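Local atomic coordinates of beta-catenin homolog sys-1 (Caenorhabditis elegans, PDB entry 3C2G), a protein that acts as a transcription coregulator in the Wnt signaling asymmetry pathway, activating or repressing target genes together with transcription factors such as the TCF protein pop-1. Residues Gly184-Asn187 with Pro188-Ile192; Lys378-Leu382 with Asp383-Asp387; Ile526-Leu529 with Leu530-Glu534. One frame throughout, in Å; residues are numbered along the deposited sequence.

Interaction 1 of 3, residues Gly184-Asn187 with Pro188-Ile192; sequences GMIN and PAIFI
The side-chain oxygen OD1 of Asn187 receives the backbone N-H of Ala189 at 3.0 Å, a capping bond made in the carbonyl plane of the amide and on a lone pair. Its straightness is fair, with an angle of 154° at the hydrogen. Because CG of Asn187 stands anti to the backbone N (chi1 -164°), the amide swings forward over the start of Pro188, and OD1 also lies 3.3 Å from CB of Ala189. The same asparagine contributes its main-chain oxygen: Asn187 O accepts from Ile190 N, likewise at 3.0 Å, here with the donor above the carbonyl plane. The first-turn N-H groups of Ala189 and Ile190, which precede the regular i-to-i-4 bonds, both find acceptors on one residue. Pro188, lying between acceptor and donors, has no N-H that would need a partner. Replacing Asn187 with alanine removes OD1, so the opening turn would probably be held less firmly at Ala189 N, although the Asn187 O bond could persist.

Below this polar layer the contact is apolar. CG2 of Ile186 comes obliquely to CE2 of Phe191 at 3.7 Å, and CD1 of Ile190 passes 4.1 Å from CB of Asn187. Phe141 of helix 134-150 packs on Asn187, Ala189 and Ile190, while Arg262 of helix 251-270 meets Pro188 and Phe191; Ile186 O is hydrogen-bonded to His255. The local geometry is that of an Asx turn with proline at its second position, a familiar way of beginning an α-helix, used here to launch helix 189-198.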
loop_
_atom_site.group_PDB
_atom_site.type_symbol
_atom_site.label_atom_id
_atom_site.label_comp_id
_atom_site.label_asym_id
_atom_site.label_seq_id
_atom_site.Cartn_x
_atom_site.Cartn_y
_atom_site.Cartn_z
ATOM N N GLY A 184 -18.197 16.537 -12.056
ATOM C CA GLY A 184 -19.464 16.445 -11.337
ATOM C C GLY A 184 -20.404 15.432 -11.969
ATOM O O GLY A 184 -21.311 14.948 -11.306
HETATM N N MSE A 185 -20.171 15.119 -13.251
HETATM C CA MSE A 185 -20.896 14.066 -13.994
HETATM C C MSE A 185 -20.546 12.636 -13.569
HETATM O O MSE A 185 -21.212 11.699 -13.996
HETATM C CB MSE A 185 -20.606 14.163 -15.501
HETATM C CG MSE A 185 -20.997 15.466 -16.172
HETATM SE SE MSE A 185 -22.935 15.677 -16.315
HETATM C CE MSE A 185 -22.981 17.537 -16.992
ATOM N N ILE A 186 -19.496 12.462 -12.766
ATOM C CA ILE A 186 -18.967 11.130 -12.483
ATOM C C ILE A 186 -19.706 10.473 -11.320
ATOM O O ILE A 186 -19.479 10.807 -10.153
ATOM C CB ILE A 186 -17.421 11.146 -12.230
ATOM C CG1 ILE A 186 -16.685 11.817 -13.389
ATOM C CG2 ILE A 186 -16.874 9.737 -12.019
ATOM C CD1 ILE A 186 -15.224 12.088 -13.119
ATOM N N ASN A 187 -20.607 9.548 -11.642
ATOM C CA ASN A 187 -21.283 8.753 -10.625
ATOM C C ASN A 187 -20.272 7.852 -9.897
ATOM O O ASN A 187 -19.490 7.160 -10.540
ATOM C CB ASN A 187 -22.376 7.899 -11.275
ATOM C CG ASN A 187 -23.364 7.349 -10.267
ATOM O OD1 ASN A 187 -23.040 6.484 -9.447
ATOM N ND2 ASN A 187 -24.586 7.850 -10.324
ATOM N N PRO A 188 -20.288 7.850 -8.555
ATOM C CA PRO A 188 -19.362 7.011 -7.773
ATOM C C PRO A 188 -19.380 5.531 -8.151
ATOM O O PRO A 188 -18.345 4.864 -8.074
ATOM C CB PRO A 188 -19.855 7.190 -6.334
ATOM C CG PRO A 188 -20.507 8.523 -6.326
ATOM C CD PRO A 188 -21.163 8.657 -7.684
ATOM N N ALA A 189 -20.541 5.023 -8.556
ATOM C CA ALA A 189 -20.680 3.635 -8.984
ATOM C C ALA A 189 -19.730 3.265 -10.118
ATOM O O ALA A 189 -19.350 2.108 -10.244
ATOM C CB ALA A 189 -22.119 3.346 -9.392
ATOM N N ILE A 190 -19.363 4.239 -10.943
ATOM C CA ILE A 190 -18.352 4.024 -11.971
ATOM C C ILE A 190 -17.051 3.484 -11.368
ATOM O O ILE A 190 -16.394 2.642 -11.973
ATOM C CB ILE A 190 -18.096 5.302 -12.786
ATOM C CG1 ILE A 190 -19.260 5.520 -13.753
ATOM C CG2 ILE A 190 -16.814 5.199 -13.582
ATOM C CD1 ILE A 190 -19.554 6.962 -14.037
ATOM N N PHE A 191 -16.709 3.936 -10.164
ATOM C CA PHE A 191 -15.540 3.410 -9.474
ATOM C C PHE A 191 -15.763 2.001 -8.962
ATOM O O PHE A 191 -14.910 1.136 -9.139
ATOM C CB PHE A 191 -15.094 4.351 -8.345
ATOM C CG PHE A 191 -14.561 5.663 -8.848
ATOM C CD1 PHE A 191 -13.263 5.754 -9.337
ATOM C CD2 PHE A 191 -15.371 6.800 -8.863
ATOM C CE1 PHE A 191 -12.762 6.967 -9.817
ATOM C CE2 PHE A 191 -14.891 8.013 -9.344
ATOM C CZ PHE A 191 -13.582 8.105 -9.823
ATOM N N ILE A 192 -16.909 1.772 -8.329
ATOM C CA ILE A 192 -17.275 0.443 -7.822
ATOM C C ILE A 192 -17.137 -0.631 -8.901
ATOM O O ILE A 192 -16.550 -1.678 -8.655
ATOM C CB ILE A 192 -18.703 0.447 -7.235
ATOM C CG1 ILE A 192 -18.814 1.474 -6.091
ATOM C CG2 ILE A 192 -19.103 -0.940 -6.760
ATOM C CD1 ILE A 192 -17.816 1.265 -4.929
#

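Interaction 2 of 3, residues Lys378-Leu382 with Asp383-Asp387; sequences KYPRL and DELTD
Arg381 meets two carboxylates in quite different ways, and the difference shows how one guanidinium can serve a pair of acids. With Asp383 the link is a hydrogen-bonded salt bridge: NE of Arg381 lies 2.9 Å from OD1 of Asp383 and approaches its syn lone pair, on the side of the other oxygen. The fit is imperfect, since OD1 is tilted from the guanidinium plane, and the two flat groups stand nearly perpendicular, 84° apart. Glu384 instead brings OE1 over one face of the guanidinium, 3.3 Å from Arg381 NH2. No N-H points at this oxygen, so the attraction is one of charges alone, with the planes only 23° apart. The three residues together form a small salt-bridge network.

The next layer sets these groups in place. Asp383 holds CG between its backbone N and carbonyl carbon (chi1 52°), which turns the carboxylate back toward Arg381, while a bend at chi3 in the arginine brings NE round to it. The main chain closes a tight turn beneath: Glu384 N donates to Arg381 O at 3.0 Å, followed by a weak bond from Leu385 N to Leu382 O at 3.3 Å. Beside the charges, CG of Pro380 touches CD2 of Leu385 at 3.8 Å, the two side chains crossing at about a right angle.

This surface turn joins helix 368-377 to helix 388-409. Leu382 dips inward onto Val394, Cys446 and Leu460, from helices 388-409, 437-448 and 457-472, Leu385 also packs on Val394, and Arg381 meets Ser445 of helix 437-448.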
loop_
_atom_site.group_PDB
_atom_site.type_symbol
_atom_site.label_atom_id
_atom_site.label_comp_id
_atom_site.label_asym_id
_atom_site.label_seq_id
_atom_site.Cartn_x
_atom_site.Cartn_y
_atom_site.Cartn_z
ATOM N N LYS A 378 9.597 12.324 18.973
ATOM C CA LYS A 378 8.264 12.698 19.439
ATOM C C LYS A 378 7.489 11.533 20.061
ATOM O O LYS A 378 6.521 11.754 20.777
ATOM C CB LYS A 378 7.455 13.345 18.305
ATOM C CG LYS A 378 6.918 12.348 17.289
ATOM C CD LYS A 378 6.559 13.005 15.963
ATOM C CE LYS A 378 5.060 13.237 15.829
ATOM N NZ LYS A 378 4.771 13.924 14.543
ATOM N N TYR A 379 7.912 10.301 19.793
ATOM C CA TYR A 379 7.176 9.124 20.263
ATOM C C TYR A 379 7.688 8.586 21.583
ATOM O O TYR A 379 8.888 8.647 21.857
ATOM C CB TYR A 379 7.184 8.003 19.217
ATOM C CG TYR A 379 6.476 8.377 17.951
ATOM C CD1 TYR A 379 5.089 8.497 17.917
ATOM C CD2 TYR A 379 7.193 8.633 16.783
ATOM C CE1 TYR A 379 4.435 8.857 16.757
ATOM C CE2 TYR A 379 6.548 8.995 15.621
ATOM C CZ TYR A 379 5.171 9.102 15.615
ATOM O OH TYR A 379 4.526 9.457 14.463
ATOM N N PRO A 380 6.779 8.031 22.400
ATOM C CA PRO A 380 7.216 7.405 23.639
ATOM C C PRO A 380 7.940 6.102 23.324
ATOM O O PRO A 380 8.001 5.698 22.160
ATOM C CB PRO A 380 5.900 7.118 24.369
ATOM C CG PRO A 380 4.892 6.989 23.300
ATOM C CD PRO A 380 5.318 7.936 22.216
ATOM N N ARG A 381 8.486 5.460 24.351
ATOM C CA ARG A 381 9.079 4.151 24.197
ATOM C C ARG A 381 7.994 3.183 23.751
ATOM O O ARG A 381 6.820 3.355 24.088
ATOM C CB ARG A 381 9.687 3.682 25.518
ATOM C CG ARG A 381 10.747 4.601 26.120
ATOM C CD ARG A 381 11.392 3.933 27.344
ATOM N NE ARG A 381 10.394 3.304 28.219
ATOM C CZ ARG A 381 9.864 3.881 29.297
ATOM N NH1 ARG A 381 8.957 3.229 30.018
ATOM N NH2 ARG A 381 10.237 5.106 29.659
ATOM N N LEU A 382 8.384 2.165 22.996
ATOM C CA LEU A 382 7.428 1.187 22.486
ATOM C C LEU A 382 6.687 0.454 23.598
ATOM O O LEU A 382 5.530 0.072 23.424
ATOM C CB LEU A 382 8.116 0.188 21.554
ATOM C CG LEU A 382 8.753 0.760 20.282
ATOM C CD1 LEU A 382 9.585 -0.321 19.599
ATOM C CD2 LEU A 382 7.715 1.348 19.325
ATOM N N ASP A 383 7.348 0.275 24.744
ATOM C CA ASP A 383 6.712 -0.368 25.900
ATOM C C ASP A 383 5.577 0.469 26.520
ATOM O O ASP A 383 4.740 -0.065 27.235
ATOM C CB ASP A 383 7.745 -0.847 26.954
ATOM C CG ASP A 383 8.735 0.246 27.383
ATOM O OD1 ASP A 383 8.488 1.446 27.122
ATOM O OD2 ASP A 383 9.774 -0.105 27.997
ATOM N N GLU A 384 5.541 1.766 26.221
ATOM C CA GLU A 384 4.494 2.652 26.736
ATOM C C GLU A 384 3.287 2.792 25.801
ATOM O O GLU A 384 2.486 3.711 25.967
ATOM C CB GLU A 384 5.057 4.045 27.022
ATOM C CG GLU A 384 6.102 4.117 28.106
ATOM C CD GLU A 384 6.484 5.554 28.425
ATOM O OE1 GLU A 384 7.569 6.001 27.988
ATOM O OE2 GLU A 384 5.689 6.245 29.099
ATOM N N LEU A 385 3.157 1.903 24.819
ATOM C CA LEU A 385 2.027 1.957 23.889
ATOM C C LEU A 385 1.179 0.700 24.000
ATOM O O LEU A 385 1.664 -0.409 23.753
ATOM C CB LEU A 385 2.500 2.163 22.448
ATOM C CG LEU A 385 3.185 3.492 22.101
ATOM C CD1 LEU A 385 3.959 3.364 20.797
ATOM C CD2 LEU A 385 2.195 4.656 22.036
ATOM N N THR A 386 -0.093 0.882 24.356
ATOM C CA THR A 386 -0.961 -0.239 24.735
ATOM C C THR A 386 -1.642 -0.924 23.550
ATOM O O THR A 386 -1.612 -2.154 23.443
ATOM C CB THR A 386 -2.014 0.173 25.808
ATOM O OG1 THR A 386 -2.714 1.354 25.384
ATOM C CG2 THR A 386 -1.336 0.438 27.153
ATOM N N ASP A 387 -2.250 -0.136 22.668
ATOM C CA ASP A 387 -2.893 -0.690 21.481
ATOM C C ASP A 387 -1.858 -1.208 20.492
ATOM O O ASP A 387 -0.918 -0.497 20.132
ATOM C CB ASP A 387 -3.840 0.318 20.815
ATOM C CG ASP A 387 -3.341 1.761 20.904
ATOM O OD1 ASP A 387 -2.548 2.092 21.827
ATOM O OD2 ASP A 387 -3.768 2.577 20.052
#

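Interaction 3 of 3, residues Ile526-Leu529 with Leu530-Glu534; sequences ISLL and LVLME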
loop_
_atom_site.group_PDB
_atom_site.type_symbol
_atom_site.label_atom_id
_atom_site.label_comp_id
_atom_site.label_asym_id
_atom_site.label_seq_id
_atom_site.Cartn_x
_atom_site.Cartn_y
_atom_site.Cartn_z
ATOM N N ILE A 526 27.439 -8.794 15.335
ATOM C CA ILE A 526 28.864 -9.109 15.326
ATOM C C ILE A 526 29.641 -7.898 14.775
ATOM O O ILE A 526 30.671 -7.487 15.311
ATOM C CB ILE A 526 29.152 -10.396 14.495
ATOM C CG1 ILE A 526 28.396 -11.605 15.066
ATOM C CG2 ILE A 526 30.652 -10.684 14.407
ATOM C CD1 ILE A 526 28.444 -11.740 16.584
ATOM N N SER A 527 29.097 -7.307 13.724
ATOM C CA SER A 527 29.776 -6.250 13.012
ATOM C C SER A 527 29.774 -4.955 13.819
ATOM O O SER A 527 30.728 -4.182 13.775
ATOM C CB SER A 527 29.125 -6.084 11.641
ATOM O OG SER A 527 29.394 -4.821 11.104
ATOM N N LEU A 528 28.717 -4.727 14.583
ATOM C CA LEU A 528 28.663 -3.550 15.439
ATOM C C LEU A 528 29.569 -3.682 16.681
ATOM O O LEU A 528 30.103 -2.683 17.172
ATOM C CB LEU A 528 27.216 -3.225 15.829
ATOM C CG LEU A 528 26.958 -2.058 16.785
ATOM C CD1 LEU A 528 27.560 -0.763 16.286
ATOM C CD2 LEU A 528 25.477 -1.893 17.023
ATOM N N LEU A 529 29.743 -4.893 17.194
ATOM C CA LEU A 529 30.625 -5.079 18.335
ATOM C C LEU A 529 32.076 -4.780 17.923
ATOM O O LEU A 529 32.825 -4.172 18.693
ATOM C CB LEU A 529 30.492 -6.472 18.923
ATOM C CG LEU A 529 29.156 -6.791 19.596
ATOM C CD1 LEU A 529 29.121 -8.258 19.998
ATOM C CD2 LEU A 529 28.885 -5.888 20.802
ATOM N N LEU A 530 32.432 -5.167 16.695
ATOM C CA LEU A 530 33.720 -4.828 16.088
ATOM C C LEU A 530 33.952 -3.322 15.934
ATOM O O LEU A 530 35.003 -2.791 16.339
ATOM C CB LEU A 530 33.852 -5.499 14.725
ATOM C CG LEU A 530 34.164 -6.990 14.813
ATOM C CD1 LEU A 530 34.278 -7.573 13.431
ATOM C CD2 LEU A 530 35.457 -7.242 15.627
ATOM N N VAL A 531 32.972 -2.647 15.341
ATOM C CA VAL A 531 33.038 -1.216 15.133
ATOM C C VAL A 531 33.209 -0.498 16.464
ATOM O O VAL A 531 34.063 0.360 16.574
ATOM C CB VAL A 531 31.806 -0.692 14.350
ATOM C CG1 VAL A 531 31.761 0.800 14.375
ATOM C CG2 VAL A 531 31.847 -1.184 12.902
ATOM N N LEU A 532 32.421 -0.874 17.477
ATOM C CA LEU A 532 32.524 -0.265 18.807
ATOM C C LEU A 532 33.909 -0.463 19.395
ATOM O O LEU A 532 34.476 0.461 19.983
ATOM C CB LEU A 532 31.488 -0.835 19.768
ATOM C CG LEU A 532 30.046 -0.345 19.628
ATOM C CD1 LEU A 532 29.072 -1.391 20.180
ATOM C CD2 LEU A 532 29.840 1.015 20.299
HETATM N N MSE A 533 34.454 -1.667 19.230
HETATM C CA MSE A 533 35.794 -1.962 19.711
HETATM C C MSE A 533 36.806 -0.999 19.107
HETATM O O MSE A 533 37.564 -0.364 19.839
HETATM C CB MSE A 533 36.172 -3.412 19.426
HETATM C CG MSE A 533 35.681 -4.364 20.478
HETATM SE SE MSE A 533 35.796 -6.226 19.919
HETATM C CE MSE A 533 35.602 -7.133 21.657
ATOM N N GLU A 534 36.769 -0.860 17.783
ATOM C CA GLU A 534 37.746 -0.068 17.051
ATOM C C GLU A 534 37.566 1.451 17.188
ATOM O O GLU A 534 38.513 2.174 17.509
ATOM C CB GLU A 534 37.731 -0.468 15.575
ATOM C CG GLU A 534 38.581 0.420 14.682
ATOM C CD GLU A 534 39.205 -0.330 13.529
ATOM O OE1 GLU A 534 38.635 -1.354 13.100
ATOM O OE2 GLU A 534 40.274 0.109 13.052
#
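Leu528 and Leu532, one turn apart on helix 515-535 of the armadillo domain, show how an α-helix in such a repeat array divides its residues between a packed flank and a more open one. On the packed flank CG of Leu528 meets CD1 of Leu532 at 4.1 Å, and both residues are buried. With its CG anti to the backbone N (chi1 177°), Leu528 sends its branch along the carbonyl side, in the direction of the following turn where Leu532 waits. The pairing is local and modest; the wider packing is completed by Ile469 and Leu472 of helix 457-472, the former against Leu528 and the latter against Leu532. Leu529 and Met533, also buried, share Val542 of helix 539-544.

The other flank is looser. Ser527, Leu530 and Val531 are partly exposed, and across this turn the latter two lie chiefly against backbone oxygens: CG2 of Val531 sits 3.3 Å from Ser527 O, and CB of Leu530 is 3.5 Å from the same oxygen. Even so, this flank is not bare, for Leu530 rests on Asn568 and Val572 of helix 563-579, and Val531 still touches Leu472 of helix 457-472. Glu534 marks the exposed end of the series.

What unites the two sides is the regular backbone, in which the N-H groups of residues 530 to 533 each bond to the carbonyl four residues earlier. On the buried side Leu528 O accepts from Leu532 N at 3.0 Å, with an angle of 166° at the hydrogen, while CG and CD1 of Leu532 both stand 3.4 Å from it.

How the interactions relate
The three contacts come in series along one elongated, mainly helical armadillo chain without strands. Interaction 1 starts helix 189-198, interaction 2 turns the chain between helices 368-377 and 388-409, and interaction 3 lies within helix 515-535. Centre to centre, interactions 1 and 2 are about 42 Å apart, 2 and 3 about 29 Å, and 1 and 3, on opposite sides of the chain's centre, about 59 Å; none touches another. Interactions 2 and 3 are nonetheless linked through helix 457-472, which packs on Leu382 and on Leu528. Together they illustrate how helix starts, connecting turns and helix interiors, each settled locally, combine into the extended scaffold of a protein that binds pop-1 directly.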